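Local coordinates for SusD family protein (Bacteroides uniformis, PDB 7KV1) that probably binds beta-glucans at the cell surface of this gut bacterium, as a surface glycan-binding protein of the SusD family, at residues I316-F321 with W359-D364; M337-E342 with I376-Y381; G326-N331 with P383-F388. One frame throughout, in Å; residues are numbered along the deposited sequence.

Contact 1 of 3, residues I316-F321 with W359-D364; sequences ISPNSF and WVIAED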
ATOM      1  N   ILE A 316       9.263   3.336  13.295  1.00 21.81           N
ATOM      2  CA  ILE A 316       9.331   1.836  13.318  1.00 22.67           C
ATOM      3  C   ILE A 316      10.727   1.324  13.698  1.00 21.04           C
ATOM      4  O   ILE A 316      11.090   0.159  13.344  1.00 19.45           O
ATOM      5  CB  ILE A 316       8.845   1.266  11.979  1.00 22.43           C
ATOM      6  CG1 ILE A 316       9.827   1.588  10.856  1.00 22.45           C
ATOM      7  CG2 ILE A 316       7.446   1.768  11.695  1.00 22.42           C
ATOM      8  CD1 ILE A 316       9.477   0.916   9.546  1.00 26.65           C
ATOM      9  N   SER A 317      11.468   2.137  14.454  1.00 20.98           N
ATOM     10  CA  SER A 317      12.826   1.826  14.964  1.00 19.84           C
ATOM     11  C   SER A 317      12.812   1.790  16.497  1.00 19.85           C
ATOM     12  O   SER A 317      11.960   2.367  17.167  1.00 18.37           O
ATOM     13  CB  SER A 317      13.835   2.816  14.409  1.00 21.80           C
ATOM     14  OG  SER A 317      13.424   4.159  14.628  1.00 22.01           O
ATOM     15  N   PRO A 318      13.786   1.095  17.108  1.00 20.71           N
ATOM     16  CA  PRO A 318      13.875   1.042  18.560  1.00 22.57           C
ATOM     17  C   PRO A 318      14.228   2.399  19.187  1.00 22.22           C
ATOM     18  O   PRO A 318      14.929   3.186  18.592  1.00 22.42           O
ATOM     19  CB  PRO A 318      14.954  -0.024  18.801  1.00 20.79           C
ATOM     20  CG  PRO A 318      15.788   0.005  17.531  1.00 22.37           C
ATOM     21  CD  PRO A 318      14.827   0.314  16.417  1.00 21.30           C
ATOM     22  N   ASN A 319      13.735   2.575  20.399  1.00 21.04           N
ATOM     23  CA  ASN A 319      13.875   3.776  21.242  1.00 24.80           C
ATOM     24  C   ASN A 319      15.196   3.761  22.023  1.00 24.03           C
ATOM     25  O   ASN A 319      15.572   2.694  22.528  1.00 26.20           O
ATOM     26  CB  ASN A 319      12.718   3.847  22.236  1.00 25.61           C
ATOM     27  CG  ASN A 319      12.695   5.166  22.978  1.00 26.48           C
ATOM     28  OD1 ASN A 319      13.145   5.238  24.113  1.00 29.05           O
ATOM     29  ND2 ASN A 319      12.187   6.195  22.330  1.00 24.43           N
ATOM     30  N   SER A 320      15.839   4.923  22.158  1.00 28.49           N
ATOM     31  CA  SER A 320      17.093   5.134  22.943  1.00 28.01           C
ATOM     32  C   SER A 320      18.117   4.097  22.493  1.00 27.22           C
ATOM     33  O   SER A 320      18.718   3.416  23.354  1.00 25.44           O
ATOM     34  CB  SER A 320      16.842   5.057  24.446  1.00 29.68           C
ATOM     35  OG  SER A 320      15.719   5.859  24.833  1.00 32.64           O
ATOM     36  N   PHE A 321      18.226   3.898  21.188  1.00 27.11           N
ATOM     37  CA  PHE A 321      19.113   2.871  20.601  1.00 28.10           C
ATOM     38  C   PHE A 321      20.560   3.268  20.888  1.00 28.56           C
ATOM     39  O   PHE A 321      20.938   4.381  20.563  1.00 29.28           O
ATOM     40  CB  PHE A 321      18.852   2.788  19.097  1.00 27.41           C
ATOM     41  CG  PHE A 321      19.594   1.692  18.361  1.00 26.50           C
ATOM     42  CD1 PHE A 321      19.420   0.360  18.694  1.00 25.79           C
ATOM     43  CD2 PHE A 321      20.437   1.997  17.307  1.00 26.63           C
ATOM     44  CE1 PHE A 321      20.079  -0.640  17.992  1.00 26.79           C
ATOM     45  CE2 PHE A 321      21.128   1.001  16.627  1.00 28.63           C
ATOM     46  CZ  PHE A 321      20.929  -0.321  16.960  1.00 27.18           C
ATOM     47  N   TRP A 359      15.255  -6.857  10.635  1.00 19.47           N
ATOM     48  CA  TRP A 359      16.414  -6.286  11.368  1.00 20.52           C
ATOM     49  C   TRP A 359      16.411  -6.867  12.774  1.00 20.69           C
ATOM     50  O   TRP A 359      15.517  -6.508  13.554  1.00 22.26           O
ATOM     51  CB  TRP A 359      16.330  -4.770  11.361  1.00 22.19           C
ATOM     52  CG  TRP A 359      17.355  -4.090  12.205  1.00 23.62           C
ATOM     53  CD1 TRP A 359      18.564  -4.579  12.628  1.00 24.84           C
ATOM     54  CD2 TRP A 359      17.259  -2.743  12.692  1.00 23.60           C
ATOM     55  NE1 TRP A 359      19.231  -3.618  13.338  1.00 25.37           N
ATOM     56  CE2 TRP A 359      18.456  -2.478  13.384  1.00 27.45           C
ATOM     57  CE3 TRP A 359      16.281  -1.747  12.600  1.00 27.25           C
ATOM     58  CZ2 TRP A 359      18.659  -1.266  14.034  1.00 26.45           C
ATOM     59  CZ3 TRP A 359      16.502  -0.530  13.205  1.00 29.65           C
ATOM     60  CH2 TRP A 359      17.687  -0.296  13.902  1.00 29.29           C
ATOM     61  N   VAL A 360      17.296  -7.827  13.040  1.00 20.70           N
ATOM     62  CA  VAL A 360      17.331  -8.563  14.327  1.00 23.71           C
ATOM     63  C   VAL A 360      18.393  -7.873  15.179  1.00 24.40           C
ATOM     64  O   VAL A 360      19.552  -7.788  14.728  1.00 23.74           O
ATOM     65  CB  VAL A 360      17.660 -10.054  14.158  1.00 26.05           C
ATOM     66  CG1 VAL A 360      17.814 -10.739  15.513  1.00 26.99           C
ATOM     67  CG2 VAL A 360      16.620 -10.781  13.317  1.00 27.89           C
ATOM     68  N   ILE A 361      18.015  -7.406  16.357  1.00 27.14           N
ATOM     69  CA  ILE A 361      18.975  -6.798  17.322  1.00 26.42           C
ATOM     70  C   ILE A 361      19.340  -7.868  18.360  1.00 26.89           C
ATOM     71  O   ILE A 361      18.439  -8.453  18.934  1.00 26.49           O
ATOM     72  CB  ILE A 361      18.356  -5.515  17.890  1.00 24.27           C
ATOM     73  CG1 ILE A 361      18.074  -4.553  16.724  1.00 24.55           C
ATOM     74  CG2 ILE A 361      19.261  -4.923  18.966  1.00 26.06           C
ATOM     75  CD1 ILE A 361      17.534  -3.219  17.098  1.00 26.60           C
ATOM     76  N   ALA A 362      20.633  -8.175  18.511  1.00 34.35           N
ATOM     77  CA  ALA A 362      21.173  -9.150  19.497  1.00 33.78           C
ATOM     78  C   ALA A 362      20.588  -8.839  20.888  1.00 34.42           C
ATOM     79  O   ALA A 362      20.470  -7.630  21.209  1.00 29.87           O
ATOM     80  CB  ALA A 362      22.682  -9.077  19.487  1.00 33.03           C
ATOM     81  N   GLU A 363      20.247  -9.875  21.678  1.00 38.17           N
ATOM     82  CA  GLU A 363      19.619  -9.750  23.028  1.00 39.78           C
ATOM     83  C   GLU A 363      20.548  -8.939  23.950  1.00 42.73           C
ATOM     84  O   GLU A 363      20.038  -8.266  24.851  1.00 44.07           O
ATOM     85  CB  GLU A 363      19.287 -11.125  23.623  1.00 43.58           C
ATOM     86  N   ASP A 364      21.853  -8.952  23.680  1.00 41.31           N
ATOM     87  CA  ASP A 364      22.894  -8.306  24.510  1.00 45.05           C
ATOM     88  C   ASP A 364      22.871  -6.797  24.265  1.00 46.01           C
ATOM     89  O   ASP A 364      23.490  -6.100  25.071  1.00 41.77           O
ATOM     90  CB  ASP A 364      24.285  -8.895  24.230  1.00 45.52           C
TER

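Contact 2 of 3, residues M337-E342 with I376-Y381; sequences MPMRLE and IWLQKY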
ATOM      1  N   MET A 337       5.526  -0.852  15.264  1.00 17.99           N
ATOM      2  CA  MET A 337       5.706  -1.986  14.323  1.00 19.74           C
ATOM      3  C   MET A 337       6.887  -2.861  14.721  1.00 18.87           C
ATOM      4  O   MET A 337       7.697  -3.216  13.859  1.00 19.44           O
ATOM      5  CB  MET A 337       5.912  -1.481  12.897  1.00 21.87           C
ATOM      6  CG  MET A 337       4.741  -0.659  12.401  1.00 26.99           C
ATOM      7  SD  MET A 337       3.516  -1.691  11.556  1.00 29.17           S
ATOM      8  CE  MET A 337       4.348  -1.892   9.984  1.00 29.75           C
ATOM      9  N   PRO A 338       7.003  -3.312  15.997  1.00 17.98           N
ATOM     10  CA  PRO A 338       7.845  -4.457  16.291  1.00 20.11           C
ATOM     11  C   PRO A 338       7.401  -5.584  15.355  1.00 19.85           C
ATOM     12  O   PRO A 338       6.172  -5.847  15.234  1.00 18.11           O
ATOM     13  CB  PRO A 338       7.558  -4.866  17.734  1.00 19.12           C
ATOM     14  CG  PRO A 338       6.726  -3.770  18.314  1.00 20.34           C
ATOM     15  CD  PRO A 338       6.318  -2.824  17.197  1.00 18.96           C
ATOM     16  N   MET A 339       8.375  -6.219  14.720  1.00 21.87           N
ATOM     17  CA  MET A 339       8.109  -7.404  13.883  1.00 22.62           C
ATOM     18  C   MET A 339       7.866  -8.636  14.771  1.00 22.86           C
ATOM     19  O   MET A 339       8.720  -8.949  15.659  1.00 19.38           O
ATOM     20  CB  MET A 339       9.244  -7.704  12.907  1.00 23.58           C
ATOM     21  CG  MET A 339       8.800  -8.760  11.901  1.00 24.84           C
ATOM     22  SD  MET A 339      10.008  -9.005  10.656  1.00 29.01           S
ATOM     23  CE  MET A 339       9.801  -7.444   9.810  1.00 25.15           C
ATOM     24  N   ARG A 340       6.809  -9.393  14.477  1.00 19.77           N
ATOM     25  CA  ARG A 340       6.498 -10.629  15.251  1.00 21.88           C
ATOM     26  C   ARG A 340       7.582 -11.667  14.992  1.00 22.57           C
ATOM     27  O   ARG A 340       8.091 -11.740  13.849  1.00 20.39           O
ATOM     28  CB  ARG A 340       5.121 -11.207  14.936  1.00 22.80           C
ATOM     29  CG  ARG A 340       4.021 -10.234  15.302  1.00 25.85           C
ATOM     30  CD  ARG A 340       2.664 -10.478  14.655  1.00 29.47           C
ATOM     31  NE  ARG A 340       1.981 -11.626  15.186  1.00 33.37           N
ATOM     32  CZ  ARG A 340       0.651 -11.715  15.337  1.00 35.30           C
ATOM     33  NH1 ARG A 340      -0.148 -10.684  15.086  1.00 37.67           N
ATOM     34  NH2 ARG A 340       0.148 -12.818  15.839  1.00 40.86           N
ATOM     35  N   LEU A 341       7.892 -12.454  16.019  1.00 24.14           N
ATOM     36  CA  LEU A 341       8.863 -13.573  15.909  1.00 26.09           C
ATOM     37  C   LEU A 341       8.374 -14.564  14.850  1.00 24.42           C
ATOM     38  O   LEU A 341       9.187 -15.118  14.097  1.00 25.73           O
ATOM     39  CB  LEU A 341       9.015 -14.257  17.279  1.00 27.73           C
ATOM     40  CG  LEU A 341      10.000 -15.436  17.331  1.00 30.22           C
ATOM     41  CD1 LEU A 341      11.381 -15.050  16.799  1.00 27.05           C
ATOM     42  CD2 LEU A 341      10.113 -15.977  18.759  1.00 30.93           C
ATOM     43  N   GLU A 342       7.081 -14.808  14.812  1.00 25.03           N
ATOM     44  CA  GLU A 342       6.431 -15.711  13.836  1.00 27.29           C
ATOM     45  C   GLU A 342       6.750 -15.214  12.418  1.00 23.77           C
ATOM     46  O   GLU A 342       6.983 -16.023  11.523  1.00 24.46           O
ATOM     47  CB  GLU A 342       4.937 -15.776  14.197  1.00 33.22           C
ATOM     48  CG  GLU A 342       4.642 -16.200  15.658  1.00 41.96           C
ATOM     49  CD  GLU A 342       4.931 -15.301  16.885  1.00 48.07           C
ATOM     50  OE1 GLU A 342       4.736 -14.068  16.846  1.00 38.93           O
ATOM     51  OE2 GLU A 342       5.314 -15.862  17.948  1.00 59.74           O
ATOM     52  N   ILE A 376      13.070  -7.412  17.104  1.00 21.88           N
ATOM     53  CA  ILE A 376      13.030  -7.520  15.614  1.00 20.19           C
ATOM     54  C   ILE A 376      12.238  -6.337  15.084  1.00 19.68           C
ATOM     55  O   ILE A 376      11.187  -6.037  15.670  1.00 20.23           O
ATOM     56  CB  ILE A 376      12.432  -8.840  15.102  1.00 22.63           C
ATOM     57  CG1 ILE A 376      12.959 -10.055  15.862  1.00 25.45           C
ATOM     58  CG2 ILE A 376      12.649  -8.969  13.602  1.00 20.79           C
ATOM     59  CD1 ILE A 376      12.250 -11.319  15.505  1.00 28.36           C
ATOM     60  N   TRP A 377      12.736  -5.755  13.998  1.00 19.58           N
ATOM     61  CA  TRP A 377      12.180  -4.562  13.347  1.00 20.95           C
ATOM     62  C   TRP A 377      12.190  -4.775  11.842  1.00 20.48           C
ATOM     63  O   TRP A 377      12.865  -5.723  11.377  1.00 21.01           O
ATOM     64  CB  TRP A 377      12.987  -3.333  13.754  1.00 20.84           C
ATOM     65  CG  TRP A 377      13.092  -3.152  15.237  1.00 20.65           C
ATOM     66  CD1 TRP A 377      14.097  -3.573  16.064  1.00 20.90           C
ATOM     67  CD2 TRP A 377      12.097  -2.563  16.094  1.00 20.97           C
ATOM     68  NE1 TRP A 377      13.793  -3.279  17.372  1.00 20.93           N
ATOM     69  CE2 TRP A 377      12.589  -2.627  17.415  1.00 20.41           C
ATOM     70  CE3 TRP A 377      10.842  -1.991  15.874  1.00 20.11           C
ATOM     71  CZ2 TRP A 377      11.859  -2.136  18.502  1.00 20.84           C
ATOM     72  CZ3 TRP A 377      10.134  -1.493  16.948  1.00 20.06           C
ATOM     73  CH2 TRP A 377      10.633  -1.567  18.243  1.00 20.44           C
ATOM     74  N   LEU A 378      11.507  -3.899  11.111  1.00 19.06           N
ATOM     75  CA  LEU A 378      11.467  -3.959   9.625  1.00 20.78           C
ATOM     76  C   LEU A 378      12.776  -3.365   9.078  1.00 21.44           C
ATOM     77  O   LEU A 378      13.028  -2.162   9.260  1.00 22.92           O
ATOM     78  CB  LEU A 378      10.230  -3.209   9.118  1.00 19.38           C
ATOM     79  CG  LEU A 378      10.046  -3.141   7.608  1.00 20.74           C
ATOM     80  CD1 LEU A 378       9.821  -4.516   7.014  1.00 20.52           C
ATOM     81  CD2 LEU A 378       8.884  -2.213   7.257  1.00 22.01           C
ATOM     82  N   GLN A 379      13.561  -4.180   8.394  1.00 20.89           N
ATOM     83  CA  GLN A 379      14.830  -3.757   7.751  1.00 21.22           C
ATOM     84  C   GLN A 379      14.542  -2.873   6.528  1.00 20.49           C
ATOM     85  O   GLN A 379      15.356  -2.014   6.222  1.00 23.03           O
ATOM     86  CB  GLN A 379      15.635  -5.014   7.429  1.00 22.06           C
ATOM     87  CG  GLN A 379      16.877  -4.733   6.602  1.00 23.09           C
ATOM     88  CD  GLN A 379      17.988  -4.126   7.417  1.00 23.68           C
ATOM     89  OE1 GLN A 379      18.148  -4.424   8.602  1.00 24.70           O
ATOM     90  NE2 GLN A 379      18.773  -3.279   6.765  1.00 23.82           N
ATOM     91  N   LYS A 380      13.440  -3.086   5.813  1.00 22.04           N
ATOM     92  CA  LYS A 380      13.226  -2.483   4.473  1.00 20.26           C
ATOM     93  C   LYS A 380      13.263  -0.955   4.581  1.00 22.89           C
ATOM     94  O   LYS A 380      13.690  -0.304   3.583  1.00 19.96           O
ATOM     95  CB  LYS A 380      11.896  -2.957   3.883  1.00 19.66           C
ATOM     96  CG  LYS A 380      11.924  -4.413   3.435  1.00 20.42           C
ATOM     97  CD  LYS A 380      10.617  -4.871   2.806  1.00 18.85           C
ATOM     98  CE  LYS A 380      10.672  -6.317   2.358  1.00 19.00           C
ATOM     99  NZ  LYS A 380       9.302  -6.815   2.085  1.00 18.71           N
ATOM    100  N   TYR A 381      12.760  -0.405   5.699  1.00 21.88           N
ATOM    101  CA  TYR A 381      12.632   1.055   5.902  1.00 22.66           C
ATOM    102  C   TYR A 381      13.304   1.457   7.221  1.00 20.63           C
ATOM    103  O   TYR A 381      12.883   2.445   7.806  1.00 21.13           O
ATOM    104  CB  TYR A 381      11.154   1.479   5.803  1.00 21.24           C
ATOM    105  CG  TYR A 381      10.535   1.261   4.441  1.00 23.22           C
ATOM    106  CD1 TYR A 381      10.850   2.091   3.375  1.00 22.77           C
ATOM    107  CD2 TYR A 381       9.590   0.263   4.226  1.00 22.07           C
ATOM    108  CE1 TYR A 381      10.276   1.912   2.125  1.00 24.39           C
ATOM    109  CE2 TYR A 381       9.007   0.073   2.981  1.00 22.02           C
ATOM    110  CZ  TYR A 381       9.350   0.903   1.923  1.00 22.10           C
ATOM    111  OH  TYR A 381       8.790   0.760   0.683  1.00 22.13           O
TER
HETATM  112  O   HOH W   1       9.700  -2.015  12.393  1.00 17.97           O

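Contact 3 of 3, residues G326-N331 with P383-F388; sequences GWSKGN and PYDKNF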
ATOM      1  N   GLY A 326      25.526   2.040  11.070  1.00 38.11           N
ATOM      2  CA  GLY A 326      24.763   2.864  10.112  1.00 34.63           C
ATOM      3  C   GLY A 326      23.867   3.896  10.773  1.00 29.42           C
ATOM      4  O   GLY A 326      23.419   4.824  10.061  1.00 28.10           O
ATOM      5  N   TRP A 327      23.601   3.769  12.075  1.00 30.14           N
ATOM      6  CA  TRP A 327      22.683   4.704  12.785  1.00 32.46           C
ATOM      7  C   TRP A 327      23.246   5.063  14.158  1.00 29.92           C
ATOM      8  O   TRP A 327      23.386   4.163  14.998  1.00 29.08           O
ATOM      9  CB  TRP A 327      21.283   4.090  12.879  1.00 28.61           C
ATOM     10  CG  TRP A 327      20.171   5.039  13.212  1.00 26.85           C
ATOM     11  CD1 TRP A 327      19.922   6.270  12.681  1.00 25.43           C
ATOM     12  CD2 TRP A 327      19.083   4.761  14.106  1.00 24.08           C
ATOM     13  NE1 TRP A 327      18.778   6.797  13.224  1.00 27.66           N
ATOM     14  CE2 TRP A 327      18.248   5.889  14.100  1.00 23.04           C
ATOM     15  CE3 TRP A 327      18.768   3.683  14.939  1.00 21.53           C
ATOM     16  CZ2 TRP A 327      17.093   5.938  14.856  1.00 22.50           C
ATOM     17  CZ3 TRP A 327      17.629   3.741  15.695  1.00 19.92           C
ATOM     18  CH2 TRP A 327      16.804   4.852  15.644  1.00 22.66           C
ATOM     19  N   SER A 328      23.491   6.358  14.379  1.00 35.13           N
ATOM     20  CA  SER A 328      24.171   6.893  15.591  1.00 35.46           C
ATOM     21  C   SER A 328      23.254   6.870  16.818  1.00 40.68           C
ATOM     22  O   SER A 328      22.000   7.050  16.677  1.00 38.87           O
ATOM     23  CB  SER A 328      24.663   8.288  15.335  1.00 38.44           C
ATOM     24  OG  SER A 328      25.607   8.275  14.279  1.00 39.22           O
ATOM     25  N   LYS A 329      23.865   6.739  17.993  1.00 41.43           N
ATOM     26  CA  LYS A 329      23.228   7.018  19.302  1.00 45.18           C
ATOM     27  C   LYS A 329      22.622   8.433  19.239  1.00 43.19           C
ATOM     28  O   LYS A 329      23.161   9.247  18.475  1.00 40.81           O
ATOM     29  CB  LYS A 329      24.274   6.864  20.413  1.00 52.19           C
ATOM     30  CG  LYS A 329      23.687   6.672  21.800  1.00 60.06           C
ATOM     31  CD  LYS A 329      24.693   6.527  22.919  1.00 61.73           C
ATOM     32  CE  LYS A 329      24.046   5.942  24.157  1.00 64.02           C
ATOM     33  NZ  LYS A 329      24.659   6.476  25.390  1.00 70.37           N
ATOM     34  N   GLY A 330      21.528   8.684  19.979  1.00 37.50           N
ATOM     35  CA  GLY A 330      20.886   9.999  20.150  1.00 36.97           C
ATOM     36  C   GLY A 330      19.894  10.337  19.055  1.00 38.13           C
ATOM     37  O   GLY A 330      19.473  11.527  18.968  1.00 37.49           O
ATOM     38  N   ASN A 331      19.541   9.365  18.217  1.00 36.18           N
ATOM     39  CA  ASN A 331      18.492   9.524  17.165  1.00 38.61           C
ATOM     40  C   ASN A 331      17.165   8.944  17.687  1.00 35.71           C
ATOM     41  O   ASN A 331      17.199   8.027  18.522  1.00 37.14           O
ATOM     42  CB  ASN A 331      18.963   8.919  15.836  1.00 42.34           C
ATOM     43  CG  ASN A 331      19.943   9.823  15.114  1.00 42.99           C
ATOM     44  OD1 ASN A 331      19.578  10.935  14.725  1.00 46.09           O
ATOM     45  ND2 ASN A 331      21.173   9.359  14.939  1.00 43.74           N
ATOM     46  N   PRO A 383      16.010   3.133   9.827  1.00 21.71           N
ATOM     47  CA  PRO A 383      16.748   4.389   9.775  1.00 22.48           C
ATOM     48  C   PRO A 383      18.250   4.110   9.618  1.00 21.76           C
ATOM     49  O   PRO A 383      18.746   3.156  10.242  1.00 23.61           O
ATOM     50  CB  PRO A 383      16.452   5.067  11.118  1.00 22.32           C
ATOM     51  CG  PRO A 383      16.185   3.891  12.045  1.00 21.93           C
ATOM     52  CD  PRO A 383      15.517   2.838  11.177  1.00 23.36           C
ATOM     53  N   TYR A 384      18.889   4.949   8.807  1.00 22.73           N
ATOM     54  CA  TYR A 384      20.358   5.081   8.613  1.00 26.63           C
ATOM     55  C   TYR A 384      20.755   6.558   8.626  1.00 26.04           C
ATOM     56  O   TYR A 384      20.063   7.334   7.955  1.00 27.11           O
ATOM     57  CB  TYR A 384      20.770   4.506   7.256  1.00 26.57           C
ATOM     58  CG  TYR A 384      20.790   3.005   7.227  1.00 28.25           C
ATOM     59  CD1 TYR A 384      21.686   2.305   8.008  1.00 30.23           C
ATOM     60  CD2 TYR A 384      19.891   2.289   6.464  1.00 28.42           C
ATOM     61  CE1 TYR A 384      21.716   0.925   8.007  1.00 33.77           C
ATOM     62  CE2 TYR A 384      19.912   0.908   6.445  1.00 27.58           C
ATOM     63  CZ  TYR A 384      20.818   0.230   7.220  1.00 30.56           C
ATOM     64  OH  TYR A 384      20.843  -1.117   7.239  1.00 35.28           O
ATOM     65  N   ASP A 385      21.886   6.921   9.254  1.00 33.05           N
ATOM     66  CA  ASP A 385      22.391   8.332   9.253  1.00 34.16           C
ATOM     67  C   ASP A 385      22.497   8.848   7.812  1.00 34.40           C
ATOM     68  O   ASP A 385      22.005   9.944   7.526  1.00 35.33           O
ATOM     69  CB  ASP A 385      23.746   8.490   9.952  1.00 35.25           C
ATOM     70  CG  ASP A 385      23.715   8.114  11.418  1.00 35.30           C
ATOM     71  OD1 ASP A 385      22.680   8.321  12.068  1.00 36.87           O
ATOM     72  OD2 ASP A 385      24.710   7.568  11.883  1.00 45.87           O
ATOM     73  N   LYS A 386      23.069   8.063   6.911  1.00 37.62           N
ATOM     74  CA  LYS A 386      23.273   8.491   5.502  1.00 40.95           C
ATOM     75  C   LYS A 386      21.945   8.894   4.836  1.00 41.86           C
ATOM     76  O   LYS A 386      22.032   9.541   3.801  1.00 41.05           O
ATOM     77  CB  LYS A 386      23.961   7.369   4.722  1.00 46.55           C
ATOM     78  CG  LYS A 386      23.149   6.088   4.595  1.00 47.62           C
ATOM     79  CD  LYS A 386      23.757   5.080   3.648  1.00 46.34           C
ATOM     80  CE  LYS A 386      22.732   4.155   3.036  1.00 43.72           C
ATOM     81  NZ  LYS A 386      21.906   4.892   2.055  1.00 43.56           N
ATOM     82  N   ASN A 387      20.771   8.534   5.392  1.00 38.09           N
ATOM     83  CA  ASN A 387      19.440   8.756   4.759  1.00 34.47           C
ATOM     84  C   ASN A 387      18.696   9.957   5.388  1.00 35.74           C
ATOM     85  O   ASN A 387      17.573  10.233   4.945  1.00 31.44           O
ATOM     86  CB  ASN A 387      18.567   7.491   4.847  1.00 34.95           C
ATOM     87  CG  ASN A 387      19.044   6.331   3.991  1.00 36.56           C
ATOM     88  OD1 ASN A 387      19.675   6.515   2.952  1.00 39.28           O
ATOM     89  ND2 ASN A 387      18.751   5.118   4.424  1.00 36.07           N
ATOM     90  N   PHE A 388      19.287  10.689   6.344  1.00 38.21           N
ATOM     91  CA  PHE A 388      18.649  11.873   6.994  1.00 44.36           C
ATOM     92  C   PHE A 388      18.411  13.029   6.018  1.00 47.36           C
ATOM     93  O   PHE A 388      19.384  13.411   5.358  1.00 47.66           O
ATOM     94  CB  PHE A 388      19.565  12.489   8.043  1.00 51.24           C
ATOM     95  CG  PHE A 388      19.557  11.823   9.387  1.00 57.50           C
ATOM     96  CD1 PHE A 388      18.362  11.563  10.038  1.00 61.89           C
ATOM     97  CD2 PHE A 388      20.750  11.560  10.045  1.00 63.92           C
ATOM     98  CE1 PHE A 388      18.363  10.997  11.299  1.00 62.52           C
ATOM     99  CE2 PHE A 388      20.747  10.990  11.308  1.00 62.70           C
ATOM    100  CZ  PHE A 388      19.554  10.710  11.928  1.00 64.06           C
TER
HETATM  101  O   HOH W   2      24.429   5.409   7.773  1.00 33.67           O

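Contact 1 of 3, residues I316-F321 with W359-D364
With CG anti to the backbone N (chi1 -175° in Phe321, 173° in Trp359), the two aromatic side chains reach out from the loop 316-321 and from strand 358-360 and meet in a T-shaped stack. The edge of the indole, led by CZ2 and CH2, points at the face of the phenyl ring; the planes stand at 79°, and Phe321 CZ lies 3.8 Å from Trp359 CZ2. Pro318 fits beside this pair, its CD 3.7 Å from Trp359 CZ3. Ile361 CD1 lies over one indole face, toward its rim, and also reaches Pro318 CG at 3.7 Å. Ile361 CD1 is also 3.7 Å from Phe321 CE1. The cluster joins the irregular loop after helix 312-315 to the end of strand 358-360, one of the two strands of an antiparallel hairpin, paired with 376-378, in the SusD-family region, where Trp359 also makes a cation-pi contact with Arg382. A glycine in place of Pro318 would probably leave a gap beside Trp359 CZ3 and Ile361 CD1, each losing the ring carbon it packs on. A rigid, wholly apolar ring suits this buried spot, while nearby Ser317 turns its hydroxyl back to Pro313 O.

Contact 2 of 3, residues M337-E342 with I376-Y381
Met339 lies against Ile376 and Leu378, and its side chain can be followed outward one atom at a time. Met339 CB rests 3.7 Å from Ile376 CG2. CG is anti to the backbone N (chi1 -169°), carrying the chain on along the strand, and Met339 SD still meets the same methyl, Ile376 CG2, at 4.0 Å. There the chain bends at chi3, and Met339 CE ends against Trp377 O (3.8 Å) and against the backbone and CD1 of Leu378 (4.0 Å to CD1). A flexible, unbranched thioether suits a path that must turn at its end. The loop before helix 341-345 thus lies across strand 376-378, one half of the antiparallel hairpin with 358-360, and Cys358 of the partner strand also touches Met339. A backbone bond, Met339 N to Ile376 O (3.0 Å), joins the two segments. A water adds a bridge, donating to Met337 O and accepting from Leu378 N at 2.9 Å. Pro338 meets Trp377 obliquely, its N and CA nearest Trp377 CZ3 and its CD 4.0 Å from that atom, while the indole N-H is bonded to Tyr367 OH. Farther along, Leu341 CD1 meets Ile376 CD1 at 4.0 Å.

Contact 3 of 3, residues G326-N331 with P383-F388
Gly326 O is gripped by two donors: Asp385 N meets Gly326 O at 2.7 Å, nearly along the C=O axis, and a water donates to Gly326 O at 2.6 Å while accepting from Lys386 N. The CA-H of Tyr384 makes a further contact with this carbonyl oxygen. At Gly326 a side chain would run into the Tyr384 ring, whose edge lies against the glycine CA. The carboxylate of Asp385 is held by both the backbone and the side chain of Ser328. Ser328 N gives a nearly straight bond to Asp385 OD1 (3.1 Å, 175° at the hydrogen), using the syn lone pair, while Ser328 OG donates to Asp385 OD2 at 2.7 Å from above the carboxylate plane. A serine suits this place because its short hydroxyl arm reaches the second oxygen while its own N-H takes the first. Asp385 CG stands anti to its carbonyl carbon (chi1 -62°), which turns the acid back toward the loop 326-331. Pro383 packs on Trp327 in a CH-pi contact, Pro383 CG lying 3.5 Å from the centroid of the six-membered ring of Trp327 and almost on its normal. Two loops are joined here, one between helix 312-315 and helix 341-345, the other running from the hairpin strand 376-378 toward strand 403-407 and holding a 3-10 turn at 385-387. Asn331 ND2 folds back to Ser328 O at 3.0 Å, and Trp327 NE1 is bonded to Tyr399 OH. Bonds to both oxygens are likely to hold the Asp385 carboxylate in one rotation, and the two serine donors probably help to stabilise the negative charge of this partly exposed acid.

All three contacts gather on one side of the chain's centre. Contacts 1 and 2 have centres about 10 Å apart and share the hairpin: Trp359 N lies 2.7 Å from Trp377 O in a probable hydrogen bond across its strands. Contact 3, with its centre about 13 Å from that of contact 1, meets it where Phe321 CD2 touches Trp327 CE3 at 3.4 Å and Ser317 CB touches Pro383 CG at 3.5 Å. Between contacts 2 and 3 the centres are about 18 Å apart, and Gln379 NE2 lies 3.0 Å from Tyr384 OH, a probable hydrogen bond. None of the three contributes to the cobalt hexammine pocket, lined by Phe266, Arg267 and Tyr408 among others, which is no evidence for the glycan site.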